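Local coordinates for protein LysR family transcriptional regulator (Vibrio vulnificus, PDB 5B7H) that probably binds DNA as a LysR-type transcription factor of the OxyR peroxide-sensing group, its regulatory domain being the part described here, at residues 87-92 with 165-170; 23-28 with 190-195; 107-112 with 135-140; 118-123 with 143-148. The protein carries 1 engineered substitution. One frame throughout, in Å; residues are numbered along the deposited sequence.

Contact 1 (87-92 with 165-170); sequences QDPFKM and IPQMAI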
loop_
_atom_site.group_PDB
_atom_site.type_symbol
_atom_site.label_atom_id
_atom_site.label_comp_id
_atom_site.label_asym_id
_atom_site.label_seq_id
_atom_site.Cartn_x
_atom_site.Cartn_y
_atom_site.Cartn_z
ATOM N N GLN A 87 -14.031 -16.153 -2.007
ATOM C CA GLN A 87 -13.929 -15.904 -0.579
ATOM C C GLN A 87 -12.442 -15.829 -0.243
ATOM O O GLN A 87 -11.650 -16.614 -0.777
ATOM C CB GLN A 87 -14.594 -17.077 0.186
ATOM C CG GLN A 87 -16.134 -17.119 0.061
ATOM C CD GLN A 87 -16.595 -17.518 -1.336
ATOM O OE1 GLN A 87 -16.180 -18.567 -1.868
ATOM N NE2 GLN A 87 -17.429 -16.656 -1.971
ATOM N N ASP A 88 -12.081 -14.915 0.651
ATOM C CA ASP A 88 -10.700 -14.647 1.041
ATOM C C ASP A 88 -10.647 -14.884 2.546
ATOM O O ASP A 88 -11.219 -14.102 3.313
ATOM C CB ASP A 88 -10.411 -13.183 0.664
ATOM C CG ASP A 88 -8.962 -12.707 0.932
ATOM O OD1 ASP A 88 -7.991 -13.511 0.909
ATOM O OD2 ASP A 88 -8.849 -11.461 1.120
ATOM N N PRO A 89 -10.041 -15.962 2.999
ATOM C CA PRO A 89 -10.010 -16.267 4.432
ATOM C C PRO A 89 -9.276 -15.215 5.248
ATOM O O PRO A 89 -8.370 -14.547 4.751
ATOM C CB PRO A 89 -9.253 -17.600 4.498
ATOM C CG PRO A 89 -9.455 -18.188 3.177
ATOM C CD PRO A 89 -9.470 -17.037 2.187
ATOM N N PHE A 90 -9.624 -15.134 6.541
ATOM C CA PHE A 90 -8.901 -14.305 7.499
ATOM C C PHE A 90 -7.980 -15.180 8.336
ATOM O O PHE A 90 -8.321 -16.328 8.685
ATOM C CB PHE A 90 -9.869 -13.611 8.458
ATOM C CG PHE A 90 -10.606 -12.453 7.848
ATOM C CD1 PHE A 90 -11.963 -12.436 7.772
ATOM C CD2 PHE A 90 -9.908 -11.369 7.350
ATOM C CE1 PHE A 90 -12.642 -11.348 7.198
ATOM C CE2 PHE A 90 -10.602 -10.289 6.782
ATOM C CZ PHE A 90 -11.965 -10.290 6.724
ATOM N N LYS A 91 -6.823 -14.636 8.665
ATOM C CA LYS A 91 -5.960 -15.237 9.669
ATOM C C LYS A 91 -5.637 -14.173 10.701
ATOM O O LYS A 91 -5.904 -12.988 10.515
ATOM C CB LYS A 91 -4.650 -15.687 9.033
ATOM C CG LYS A 91 -4.825 -16.804 7.983
ATOM C CD LYS A 91 -5.222 -18.077 8.672
ATOM C CE LYS A 91 -4.902 -19.260 7.769
ATOM N NZ LYS A 91 -5.846 -19.276 6.671
ATOM N N MET A 92 -5.100 -14.602 11.829
ATOM C CA MET A 92 -4.492 -13.658 12.757
ATOM C C MET A 92 -2.978 -13.776 12.662
ATOM O O MET A 92 -2.426 -14.799 12.246
ATOM C CB MET A 92 -4.986 -13.920 14.191
ATOM C CG MET A 92 -6.501 -13.784 14.289
ATOM S SD MET A 92 -7.113 -13.817 15.982
ATOM C CE MET A 92 -6.444 -12.234 16.547
ATOM N N ILE A 165 -5.609 -10.482 9.210
ATOM C CA ILE A 165 -4.996 -10.278 7.890
ATOM C C ILE A 165 -5.695 -11.148 6.849
ATOM O O ILE A 165 -5.922 -12.337 7.105
ATOM C CB ILE A 165 -3.495 -10.656 7.905
ATOM C CG1 ILE A 165 -2.747 -9.772 8.909
ATOM C CG2 ILE A 165 -2.872 -10.414 6.536
ATOM C CD1 ILE A 165 -2.937 -8.278 8.604
ATOM N N PRO A 166 -5.993 -10.638 5.661
ATOM C CA PRO A 166 -6.573 -11.500 4.630
ATOM C C PRO A 166 -5.522 -12.410 4.002
ATOM O O PRO A 166 -4.346 -12.051 3.834
ATOM C CB PRO A 166 -7.105 -10.482 3.601
ATOM C CG PRO A 166 -6.221 -9.289 3.736
ATOM C CD PRO A 166 -5.790 -9.245 5.214
ATOM N N GLN A 167 -5.998 -13.599 3.644
ATOM C CA GLN A 167 -5.153 -14.618 3.057
ATOM C C GLN A 167 -4.447 -14.118 1.822
ATOM O O GLN A 167 -3.264 -14.431 1.621
ATOM C CB GLN A 167 -5.948 -15.879 2.740
ATOM C CG GLN A 167 -5.014 -17.051 2.358
ATOM C CD GLN A 167 -4.115 -17.478 3.508
ATOM O OE1 GLN A 167 -4.584 -17.618 4.642
ATOM N NE2 GLN A 167 -2.841 -17.713 3.219
ATOM N N MET A 168 -5.125 -13.295 0.993
ATOM C CA MET A 168 -4.426 -12.881 -0.218
ATOM C C MET A 168 -3.179 -12.056 0.084
ATOM O O MET A 168 -2.227 -12.049 -0.707
ATOM C CB MET A 168 -5.360 -12.160 -1.197
ATOM C CG MET A 168 -5.953 -10.880 -0.619
ATOM S SD MET A 168 -6.858 -9.897 -1.882
ATOM C CE MET A 168 -8.226 -11.018 -2.247
ATOM N N ALA A 169 -3.167 -11.334 1.208
ATOM C CA ALA A 169 -1.952 -10.594 1.568
ATOM C C ALA A 169 -0.823 -11.544 1.943
ATOM O O ALA A 169 0.348 -11.317 1.551
ATOM C CB ALA A 169 -2.263 -9.609 2.702
ATOM N N ILE A 170 -1.147 -12.584 2.721
ATOM C CA ILE A 170 -0.144 -13.580 3.079
ATOM C C ILE A 170 0.408 -14.244 1.832
ATOM O O ILE A 170 1.639 -14.421 1.690
ATOM C CB ILE A 170 -0.758 -14.621 4.024
ATOM C CG1 ILE A 170 -1.241 -13.928 5.293
ATOM C CG2 ILE A 170 0.287 -15.655 4.356
ATOM C CD1 ILE A 170 -2.006 -14.884 6.215
#

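Contact 2 (23-28 with 190-195); sequences IPTIAP and AYRDIG. With SO4 (sulfate ion), chain C.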
loop_
_atom_site.group_PDB
_atom_site.type_symbol
_atom_site.label_atom_id
_atom_site.label_comp_id
_atom_site.label_asym_id
_atom_site.label_seq_id
_atom_site.Cartn_x
_atom_site.Cartn_y
_atom_site.Cartn_z
ATOM N N ILE A 23 -10.210 -1.606 -3.592
ATOM C CA ILE A 23 -9.883 -1.144 -2.231
ATOM C C ILE A 23 -8.450 -1.450 -1.814
ATOM O O ILE A 23 -7.810 -2.390 -2.328
ATOM C CB ILE A 23 -10.866 -1.706 -1.184
ATOM C CG1 ILE A 23 -10.839 -3.220 -1.190
ATOM C CG2 ILE A 23 -12.294 -1.155 -1.491
ATOM C CD1 ILE A 23 -11.665 -3.799 -0.008
ATOM N N PRO A 24 -7.915 -0.689 -0.851
ATOM C CA PRO A 24 -6.499 -0.856 -0.498
ATOM C C PRO A 24 -6.112 -2.229 0.040
ATOM O O PRO A 24 -4.940 -2.573 -0.088
ATOM C CB PRO A 24 -6.270 0.228 0.567
ATOM C CG PRO A 24 -7.286 1.256 0.241
ATOM C CD PRO A 24 -8.512 0.480 -0.187
ATOM N N THR A 25 -7.010 -2.998 0.681
ATOM C CA THR A 25 -6.614 -4.326 1.192
ATOM C C THR A 25 -6.833 -5.434 0.173
ATOM O O THR A 25 -6.707 -6.624 0.524
ATOM C CB THR A 25 -7.327 -4.661 2.510
ATOM O OG1 THR A 25 -8.752 -4.718 2.328
ATOM C CG2 THR A 25 -6.971 -3.618 3.582
ATOM N N ILE A 26 -7.195 -5.096 -1.073
ATOM C CA ILE A 26 -7.234 -6.055 -2.168
ATOM C C ILE A 26 -6.243 -5.670 -3.256
ATOM O O ILE A 26 -5.497 -6.522 -3.751
ATOM C CB ILE A 26 -8.661 -6.185 -2.766
ATOM C CG1 ILE A 26 -9.660 -6.699 -1.717
ATOM C CG2 ILE A 26 -8.615 -7.105 -3.997
ATOM C CD1 ILE A 26 -11.098 -6.721 -2.270
ATOM N N ALA A 27 -6.198 -4.380 -3.610
ATOM C CA ALA A 27 -5.481 -3.930 -4.812
ATOM C C ALA A 27 -4.027 -4.388 -4.900
ATOM O O ALA A 27 -3.635 -4.870 -5.980
ATOM C CB ALA A 27 -5.578 -2.406 -4.945
ATOM N N PRO A 28 -3.206 -4.284 -3.846
ATOM C CA PRO A 28 -1.784 -4.650 -3.989
ATOM C C PRO A 28 -1.591 -6.129 -4.244
ATOM O O PRO A 28 -0.484 -6.511 -4.610
ATOM C CB PRO A 28 -1.172 -4.280 -2.635
ATOM C CG PRO A 28 -2.153 -3.365 -1.984
ATOM C CD PRO A 28 -3.519 -3.804 -2.488
ATOM N N ALA A 190 -13.427 -18.230 9.023
ATOM C CA ALA A 190 -13.948 -16.907 8.751
ATOM C C ALA A 190 -13.261 -16.339 7.517
ATOM O O ALA A 190 -12.109 -16.665 7.218
ATOM C CB ALA A 190 -13.617 -15.992 9.880
ATOM N N TYR A 191 -13.980 -15.476 6.812
ATOM C CA TYR A 191 -13.523 -15.034 5.498
ATOM C C TYR A 191 -14.310 -13.789 5.132
ATOM O O TYR A 191 -15.310 -13.453 5.778
ATOM C CB TYR A 191 -13.753 -16.159 4.473
ATOM C CG TYR A 191 -15.234 -16.492 4.234
ATOM C CD1 TYR A 191 -15.837 -17.530 4.933
ATOM C CD2 TYR A 191 -16.024 -15.762 3.341
ATOM C CE1 TYR A 191 -17.184 -17.823 4.741
ATOM C CE2 TYR A 191 -17.397 -16.058 3.136
ATOM C CZ TYR A 191 -17.948 -17.092 3.844
ATOM O OH TYR A 191 -19.285 -17.393 3.648
ATOM N N ARG A 192 -13.891 -13.147 4.030
ATOM C CA ARG A 192 -14.659 -12.063 3.406
ATOM C C ARG A 192 -14.981 -12.474 1.971
ATOM O O ARG A 192 -14.176 -13.120 1.291
ATOM C CB ARG A 192 -13.944 -10.677 3.433
ATOM C CG ARG A 192 -12.572 -10.721 2.754
ATOM C CD ARG A 192 -11.937 -9.349 2.819
ATOM N NE ARG A 192 -10.640 -9.432 2.175
ATOM C CZ ARG A 192 -9.878 -8.378 1.880
ATOM N NH1 ARG A 192 -10.278 -7.142 2.165
ATOM N NH2 ARG A 192 -8.709 -8.555 1.273
ATOM N N ASP A 193 -16.174 -12.129 1.504
ATOM C CA ASP A 193 -16.509 -12.274 0.091
ATOM C C ASP A 193 -15.819 -11.183 -0.721
ATOM O O ASP A 193 -15.637 -10.050 -0.267
ATOM C CB ASP A 193 -18.014 -12.112 -0.119
ATOM C CG ASP A 193 -18.813 -13.340 0.210
ATOM O OD1 ASP A 193 -18.317 -14.501 0.141
ATOM O OD2 ASP A 193 -20.029 -13.157 0.529
ATOM N N ILE A 194 -15.409 -11.532 -1.932
ATOM C CA ILE A 194 -14.865 -10.583 -2.878
ATOM C C ILE A 194 -15.858 -10.521 -4.031
ATOM O O ILE A 194 -16.335 -11.564 -4.514
ATOM C CB ILE A 194 -13.504 -11.100 -3.394
ATOM C CG1 ILE A 194 -12.550 -11.402 -2.221
ATOM C CG2 ILE A 194 -12.899 -10.074 -4.417
ATOM C CD1 ILE A 194 -12.252 -10.241 -1.377
ATOM N N GLY A 195 -16.137 -9.312 -4.512
ATOM C CA GLY A 195 -17.067 -9.235 -5.618
ATOM C C GLY A 195 -16.759 -8.106 -6.573
ATOM O O GLY A 195 -15.969 -7.220 -6.280
HETATM S S SO4 C . -9.967 -1.409 3.054
HETATM O O1 SO4 C . -11.424 -1.077 2.749
HETATM O O2 SO4 C . -9.976 -2.127 4.354
HETATM O O3 SO4 C . -9.459 -2.190 1.941
HETATM O O4 SO4 C . -9.227 -0.170 3.157
#

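Contact 3 (107-112 with 135-140); sequences KYDDLP and LTDKEK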
loop_
_atom_site.group_PDB
_atom_site.type_symbol
_atom_site.label_atom_id
_atom_site.label_comp_id
_atom_site.label_asym_id
_atom_site.label_seq_id
_atom_site.Cartn_x
_atom_site.Cartn_y
_atom_site.Cartn_z
ATOM N N LYS A 107 -8.015 -17.320 22.196
ATOM C CA LYS A 107 -9.309 -17.047 22.805
ATOM C C LYS A 107 -9.275 -15.568 23.167
ATOM O O LYS A 107 -8.367 -15.132 23.888
ATOM C CB LYS A 107 -9.490 -17.905 24.062
ATOM C CG LYS A 107 -10.803 -17.735 24.756
ATOM C CD LYS A 107 -10.791 -18.542 26.067
ATOM C CE LYS A 107 -12.186 -18.743 26.624
ATOM N NZ LYS A 107 -12.811 -17.462 27.033
ATOM N N TYR A 108 -10.235 -14.789 22.650
ATOM C CA TYR A 108 -10.145 -13.337 22.824
ATOM C C TYR A 108 -10.125 -12.952 24.302
ATOM O O TYR A 108 -9.424 -12.011 24.684
ATOM C CB TYR A 108 -11.314 -12.641 22.152
ATOM C CG TYR A 108 -11.376 -12.804 20.664
ATOM C CD1 TYR A 108 -10.246 -12.652 19.873
ATOM C CD2 TYR A 108 -12.582 -13.085 20.051
ATOM C CE1 TYR A 108 -10.326 -12.785 18.487
ATOM C CE2 TYR A 108 -12.679 -13.212 18.666
ATOM C CZ TYR A 108 -11.553 -13.061 17.899
ATOM O OH TYR A 108 -11.623 -13.222 16.516
ATOM N N ASP A 109 -10.903 -13.650 25.138
ATOM C CA ASP A 109 -10.988 -13.301 26.557
ATOM C C ASP A 109 -9.651 -13.435 27.273
ATOM O O ASP A 109 -9.458 -12.813 28.326
ATOM C CB ASP A 109 -12.023 -14.181 27.281
ATOM C CG ASP A 109 -12.401 -13.622 28.644
ATOM O OD1 ASP A 109 -12.319 -14.362 29.642
ATOM O OD2 ASP A 109 -12.726 -12.406 28.706
ATOM N N ASP A 110 -8.740 -14.241 26.748
ATOM C CA ASP A 110 -7.438 -14.427 27.378
ATOM C C ASP A 110 -6.376 -13.456 26.881
ATOM O O ASP A 110 -5.281 -13.417 27.469
ATOM C CB ASP A 110 -6.935 -15.861 27.155
ATOM C CG ASP A 110 -7.784 -16.900 27.878
ATOM O OD1 ASP A 110 -7.777 -18.064 27.415
ATOM O OD2 ASP A 110 -8.440 -16.566 28.902
ATOM N N LEU A 111 -6.672 -12.670 25.840
ATOM C CA LEU A 111 -5.727 -11.681 25.348
ATOM C C LEU A 111 -5.708 -10.509 26.323
ATOM O O LEU A 111 -6.678 -10.274 27.033
ATOM C CB LEU A 111 -6.191 -11.139 24.002
ATOM C CG LEU A 111 -6.234 -12.130 22.854
ATOM C CD1 LEU A 111 -6.740 -11.373 21.612
ATOM C CD2 LEU A 111 -4.841 -12.710 22.594
ATOM N N PRO A 112 -4.625 -9.738 26.356
ATOM C CA PRO A 112 -4.643 -8.519 27.165
ATOM C C PRO A 112 -5.619 -7.515 26.563
ATOM O O PRO A 112 -5.857 -7.501 25.353
ATOM C CB PRO A 112 -3.206 -7.997 27.051
ATOM C CG PRO A 112 -2.392 -9.152 26.574
ATOM C CD PRO A 112 -3.314 -9.965 25.716
ATOM N N LEU A 135 -15.286 -11.009 17.064
ATOM C CA LEU A 135 -14.680 -10.226 18.140
ATOM C C LEU A 135 -15.769 -9.311 18.689
ATOM O O LEU A 135 -16.102 -8.288 18.085
ATOM C CB LEU A 135 -13.468 -9.434 17.622
ATOM C CG LEU A 135 -12.815 -8.459 18.624
ATOM C CD1 LEU A 135 -12.481 -9.256 19.906
ATOM C CD2 LEU A 135 -11.597 -7.817 18.017
ATOM N N THR A 136 -16.322 -9.664 19.853
ATOM C CA THR A 136 -17.351 -8.834 20.445
ATOM C C THR A 136 -16.877 -8.044 21.654
ATOM O O THR A 136 -17.570 -7.112 22.067
ATOM C CB THR A 136 -18.561 -9.692 20.819
ATOM O OG1 THR A 136 -18.156 -10.656 21.791
ATOM C CG2 THR A 136 -19.071 -10.437 19.585
ATOM N N ASP A 137 -15.702 -8.352 22.209
ATOM C CA ASP A 137 -15.221 -7.643 23.402
ATOM C C ASP A 137 -14.391 -6.433 22.995
ATOM O O ASP A 137 -13.204 -6.566 22.668
ATOM C CB ASP A 137 -14.405 -8.566 24.288
ATOM C CG ASP A 137 -14.037 -7.920 25.622
ATOM O OD1 ASP A 137 -13.532 -8.656 26.501
ATOM O OD2 ASP A 137 -14.269 -6.688 25.814
ATOM N N LYS A 138 -15.023 -5.249 23.024
ATOM C CA LYS A 138 -14.372 -4.021 22.574
ATOM C C LYS A 138 -13.165 -3.656 23.420
ATOM O O LYS A 138 -12.287 -2.933 22.936
ATOM C CB LYS A 138 -15.365 -2.853 22.620
ATOM C CG LYS A 138 -16.377 -2.833 21.463
ATOM C CD LYS A 138 -17.481 -1.782 21.689
ATOM C CE LYS A 138 -17.159 -0.838 22.862
ATOM N NZ LYS A 138 -18.215 0.198 23.130
ATOM N N GLU A 139 -13.094 -4.133 24.664
ATOM C CA GLU A 139 -11.950 -3.822 25.503
ATOM C C GLU A 139 -10.648 -4.404 24.969
ATOM O O GLU A 139 -9.568 -3.939 25.368
ATOM C CB GLU A 139 -12.163 -4.283 26.939
ATOM C CG GLU A 139 -13.014 -3.328 27.745
ATOM C CD GLU A 139 -13.086 -3.710 29.217
ATOM O OE1 GLU A 139 -13.560 -4.827 29.530
ATOM O OE2 GLU A 139 -12.667 -2.890 30.067
ATOM N N LYS A 140 -10.727 -5.410 24.109
ATOM C CA LYS A 140 -9.502 -5.975 23.568
ATOM C C LYS A 140 -8.924 -5.123 22.462
ATOM O O LYS A 140 -7.808 -5.402 21.995
ATOM C CB LYS A 140 -9.704 -7.408 23.070
ATOM C CG LYS A 140 -10.249 -8.363 24.147
ATOM C CD LYS A 140 -9.407 -8.288 25.394
ATOM C CE LYS A 140 -9.895 -9.243 26.488
ATOM N NZ LYS A 140 -9.065 -9.089 27.727
HETATM O O HOH W 1 -10.591 -10.543 29.621
HETATM O O HOH W 2 -13.612 -11.306 26.543
#

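Contact 4 (118-123 with 143-148); sequences LLEKEH and PFSATS. With SO4 (sulfate ion), chain C.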
loop_
_atom_site.group_PDB
_atom_site.type_symbol
_atom_site.label_atom_id
_atom_site.label_comp_id
_atom_site.label_asym_id
_atom_site.label_seq_id
_atom_site.Cartn_x
_atom_site.Cartn_y
_atom_site.Cartn_z
ATOM N N LEU A 118 -6.550 -2.518 14.852
ATOM C CA LEU A 118 -7.442 -2.547 13.689
ATOM C C LEU A 118 -7.271 -1.275 12.879
ATOM O O LEU A 118 -6.917 -0.227 13.425
ATOM C CB LEU A 118 -8.922 -2.568 14.095
ATOM C CG LEU A 118 -9.271 -3.825 14.909
ATOM C CD1 LEU A 118 -10.658 -3.675 15.533
ATOM C CD2 LEU A 118 -9.198 -5.106 14.059
ATOM N N LEU A 119 -7.521 -1.383 11.567
ATOM C CA LEU A 119 -7.630 -0.181 10.753
ATOM C C LEU A 119 -8.817 0.679 11.192
ATOM O O LEU A 119 -9.835 0.186 11.721
ATOM C CB LEU A 119 -7.849 -0.540 9.278
ATOM C CG LEU A 119 -6.688 -1.304 8.653
ATOM C CD1 LEU A 119 -7.120 -1.907 7.307
ATOM C CD2 LEU A 119 -5.429 -0.380 8.423
ATOM N N GLU A 120 -8.695 1.986 10.947
ATOM C CA GLU A 120 -9.818 2.914 11.102
ATOM C C GLU A 120 -11.017 2.490 10.195
ATOM O O GLU A 120 -10.847 1.779 9.213
ATOM C CB GLU A 120 -9.393 4.297 10.618
ATOM C CG GLU A 120 -8.279 4.963 11.369
ATOM C CD GLU A 120 -8.007 6.387 10.830
ATOM O OE1 GLU A 120 -8.413 6.656 9.661
ATOM O OE2 GLU A 120 -7.400 7.221 11.569
ATOM N N LYS A 121 -12.199 3.126 10.411
ATOM C CA LYS A 121 -13.508 2.675 9.874
ATOM C C LYS A 121 -13.707 2.903 8.372
ATOM O O LYS A 121 -14.462 2.154 7.735
ATOM C CB LYS A 121 -14.650 3.344 10.653
ATOM C CG LYS A 121 -14.616 3.123 12.181
ATOM C CD LYS A 121 -13.908 1.795 12.583
ATOM C CE LYS A 121 -14.115 1.474 14.086
ATOM N NZ LYS A 121 -13.751 0.075 14.558
ATOM N N GLU A 122 -12.999 3.845 7.753
ATOM C CA GLU A 122 -13.089 3.950 6.289
ATOM C C GLU A 122 -12.685 2.647 5.591
ATOM O O GLU A 122 -13.053 2.443 4.419
ATOM C CB GLU A 122 -12.272 5.137 5.747
ATOM C CG GLU A 122 -12.983 6.492 5.943
ATOM C CD GLU A 122 -14.243 6.613 5.085
ATOM O OE1 GLU A 122 -14.174 6.252 3.887
ATOM O OE2 GLU A 122 -15.301 7.046 5.606
ATOM N N HIS A 123 -12.014 1.746 6.326
ATOM C CA HIS A 123 -11.529 0.469 5.829
ATOM C C HIS A 123 -12.535 -0.652 6.100
ATOM O O HIS A 123 -12.930 -0.955 7.249
ATOM C CB HIS A 123 -10.172 0.155 6.444
ATOM C CG HIS A 123 -9.160 1.235 6.188
ATOM N ND1 HIS A 123 -8.404 1.299 5.043
ATOM C CD2 HIS A 123 -8.842 2.329 6.922
ATOM C CE1 HIS A 123 -7.648 2.390 5.089
ATOM N NE2 HIS A 123 -7.892 3.018 6.223
ATOM N N PRO A 143 -6.873 1.419 21.298
ATOM C CA PRO A 143 -7.470 2.679 20.828
ATOM C C PRO A 143 -6.695 3.393 19.728
ATOM O O PRO A 143 -7.274 4.294 19.100
ATOM C CB PRO A 143 -7.509 3.543 22.087
ATOM C CG PRO A 143 -6.466 2.932 23.011
ATOM C CD PRO A 143 -6.530 1.456 22.732
ATOM N N PHE A 144 -5.453 3.023 19.442
ATOM C CA PHE A 144 -4.724 3.646 18.340
ATOM C C PHE A 144 -5.066 2.883 17.061
ATOM O O PHE A 144 -4.691 1.712 16.904
ATOM C CB PHE A 144 -3.229 3.627 18.622
ATOM C CG PHE A 144 -2.422 4.281 17.538
ATOM C CD1 PHE A 144 -1.889 3.532 16.479
ATOM C CD2 PHE A 144 -2.248 5.657 17.564
ATOM C CE1 PHE A 144 -1.142 4.176 15.509
ATOM C CE2 PHE A 144 -1.517 6.285 16.586
ATOM C CZ PHE A 144 -0.992 5.561 15.571
ATOM N N SER A 145 -5.776 3.545 16.155
ATOM C CA SER A 145 -6.178 2.912 14.913
ATOM C C SER A 145 -5.095 3.025 13.856
ATOM O O SER A 145 -4.464 4.072 13.697
ATOM C CB SER A 145 -7.438 3.569 14.380
ATOM O OG SER A 145 -8.483 3.442 15.329
ATOM N N ALA A 146 -4.927 1.947 13.103
ATOM C CA ALA A 146 -3.998 1.919 11.988
ATOM C C ALA A 146 -4.620 2.549 10.753
ATOM O O ALA A 146 -5.841 2.636 10.609
ATOM C CB ALA A 146 -3.568 0.473 11.645
ATOM N N THR A 147 -3.758 3.022 9.865
ATOM C CA THR A 147 -4.211 3.690 8.654
ATOM C C THR A 147 -3.770 2.997 7.363
ATOM O O THR A 147 -4.139 3.456 6.282
ATOM C CB THR A 147 -3.762 5.155 8.707
ATOM O OG1 THR A 147 -2.419 5.153 9.226
ATOM C CG2 THR A 147 -4.611 5.875 9.726
ATOM N N SER A 148 -3.036 1.893 7.438
ATOM C CA SER A 148 -2.763 1.086 6.245
ATOM C C SER A 148 -2.471 -0.338 6.709
ATOM O O SER A 148 -2.012 -0.570 7.846
ATOM C CB SER A 148 -1.565 1.642 5.438
ATOM O OG SER A 148 -0.326 1.390 6.092
HETATM S S SO4 C . -9.967 -1.409 3.054
HETATM O O1 SO4 C . -11.424 -1.077 2.749
HETATM O O2 SO4 C . -9.976 -2.127 4.354
HETATM O O3 SO4 C . -9.459 -2.190 1.941
HETATM O O4 SO4 C . -9.227 -0.170 3.157
HETATM O O HOH W 3 -6.558 -0.385 16.823
HETATM O O HOH W 4 -6.951 5.296 7.163
#

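Contact 1 (87-92 with 165-170)
Lys91 and Ile165 join strands 81-95 and 163-166 through paired backbone hydrogen bonds: Lys91 N donates to Ile165 O at 2.9 Å, nearly straight at 171°, and Ile165 N returns a bond to Lys91 O. One residue on, Phe90 and Pro166 form a non-hydrogen-bonded antiparallel pair. Gln167 N, at the start of the helix, adds a further bond to Pro89 O at 2.8 Å, almost head-on to the carbonyl. Side-chain polar bonds extend the grip. With its carboxylate swung away from its own backbone N (chi1 -177°), Asp88 uses the syn lone pair of OD1 to accept from Met168 N at 2.9 Å, while OD2 is held in a salt bridge to Arg192. On the face of the sheet that Lys91 shares with Ile165, Lys91 NZ donates to Gln167 OE1 at 2.9 Å, tilted out of the amide plane; bends at chi2 and chi4 fold the lysine chain back to it. The Met168 chain packs on the Asp88 carboxylate in van der Waals contact, and the apolar Ile170 CD1 meets Lys91 CG at 3.8 Å. Pro166 is the N-cap of helix 167-171, making this an antiparallel edge pair whose outer strand runs straight into a helix.

Contact 2 (23-28 with 190-195)
Arg192 and Thr25 are brought together by two first torsions of the same kind: CG of Arg192 (chi1 57°) and OG1 of Thr25 (chi1 62°) each sit between their own backbone N and carbonyl carbon. Beyond CG the arginine chain runs fully extended to NE, which delivers the guanidinium end-on to the threonine. There NH1 donates to Thr25 OG1 at 2.9 Å and NH2 to Thr25 O at 2.9 Å. Both acceptors lie close to the guanidinium plane, although NH2 stands well above the plane of the carbonyl it meets. With NE engaged by Asp88, three nitrogens fix the rotation of the group. The same Thr25 OG1 passes a hydrogen bond on to sulfate O3 at 2.7 Å, and Thr25 N grips that oxygen too, at 2.9 Å. Ile26 slides antiparallel to the arginine, CG1 lying 3.6 Å from Arg192 NH2, and its CD1 meets Ile194 CD1 tip to tip at 3.8 Å. His123 ND1 and the backbone nitrogens of Leu125 and of the engineered Ser124, which replaces the native cysteine, complete the anion site. The sulfate, probably from the crystallisation liquor, thus marks a pocket consistent with the peroxide-sensing site of OxyR-type regulatory domains.

Contact 3 (107-112 with 135-140)
Tyr108 and Leu135 anchor a loop-to-loop contact about 24 Å from the centre of the chain, joining the segment that follows strand 81-95 to the one that follows helix 124-132. The leucine methyl CD1 lies over one face of the tyrosine ring in a CH-pi contact, 3.9 Å from the centroid and 15° off the ring normal, while Leu135 CA comes within 3.6 Å of Tyr108 CE2. The phenol end is held by Cys133, whose carbonyl oxygen is hydrogen-bonded to Tyr108 OH. Each segment contains a short 3-10 turn, 108-110 and 138-140, within the LysR substrate-binding domain, and the second is shaped by an Asx turn: Asp137 OD2 accepts from Glu139 N at 3.0 Å, the N-H arriving from above the carboxylate plane. Lys140 bridges the two. After a bend at chi2 (-52°) its chain straightens and passes Tyr108 O with CE, and NZ donates a hydrogen bond to Leu111 O at 2.8 Å. That ammonium also forms a salt bridge with Asp113 and donates to a water that probably donates to Asp109 O. Asp109 OD2 and Asp137 OD1, 4.4 Å apart, would repel one another, but a second water donates to both, 2.6 Å from the former and 2.7 Å from the latter.

Contact 4 (118-123 with 143-148)
Leu119 and Ala146 form a single backbone bridge between two irregular loops that border the anion pocket of the regulatory domain. Ala146 N donates to Leu118 O at 3.0 Å, and Ala146 O accepts in its carbonyl plane from Glu120 N at 2.9 Å. The same Ala146 oxygen takes a CA-H...O contact from Leu119 CA. Beside this clasp, Leu119 CD2 packs on Ala146 CB at 3.8 Å and against the backbone of Ser148. Glu120, extended beyond CG, runs side by side with Thr147, its CD 3.6 Å from the threonine CG2, and brushes Ser145 CB with CG. A type I turn from Glu120 to His123 brings the imidazole to the sulfate. ND1 donates to sulfate O4 near the ring plane, over a modelled length of 2.5 Å that is short enough to be doubtful. At the ring's other nitrogen, NE2, a water lies in plane at 2.6 Å; the same water donates to Glu120 OE1 and, weakly, to Thr147 O. Another water links Leu118 N to Phe144 O. Thr147 OG1 is bonded to Glu51 N and Ser148 OG to Glu51 OE2 of the second subunit, which places this edge at the dimer interface; Ser148 OG also bonds to Thr151. Within the chain, Leu118 and Leu119 pack against helix 124-132, Leu119 and Ala146 rest on Leu152 of helix 149-157, and Ser148 N-caps that helix.

All four contacts fall inside one LysR substrate-binding domain. Contact 2 makes the longest chain closure; contact 1 lies within its span, and contacts 3 and 4 lie within that of contact 1, their segments alternating along the chain. Contacts 1 and 2 share the mixed sheet through neighbouring strands 81-95 and 180-198, their centres about 8 Å apart, and the Asp88-Arg192 salt bridge couples them. Contact 4 is about 16 Å from contact 2, centre to centre, but both touch the sulfate and the second subunit, so the pocket and the dimer interface lie close together. Contact 3, about 24 Å from contact 2 between centres, ties loops at the periphery.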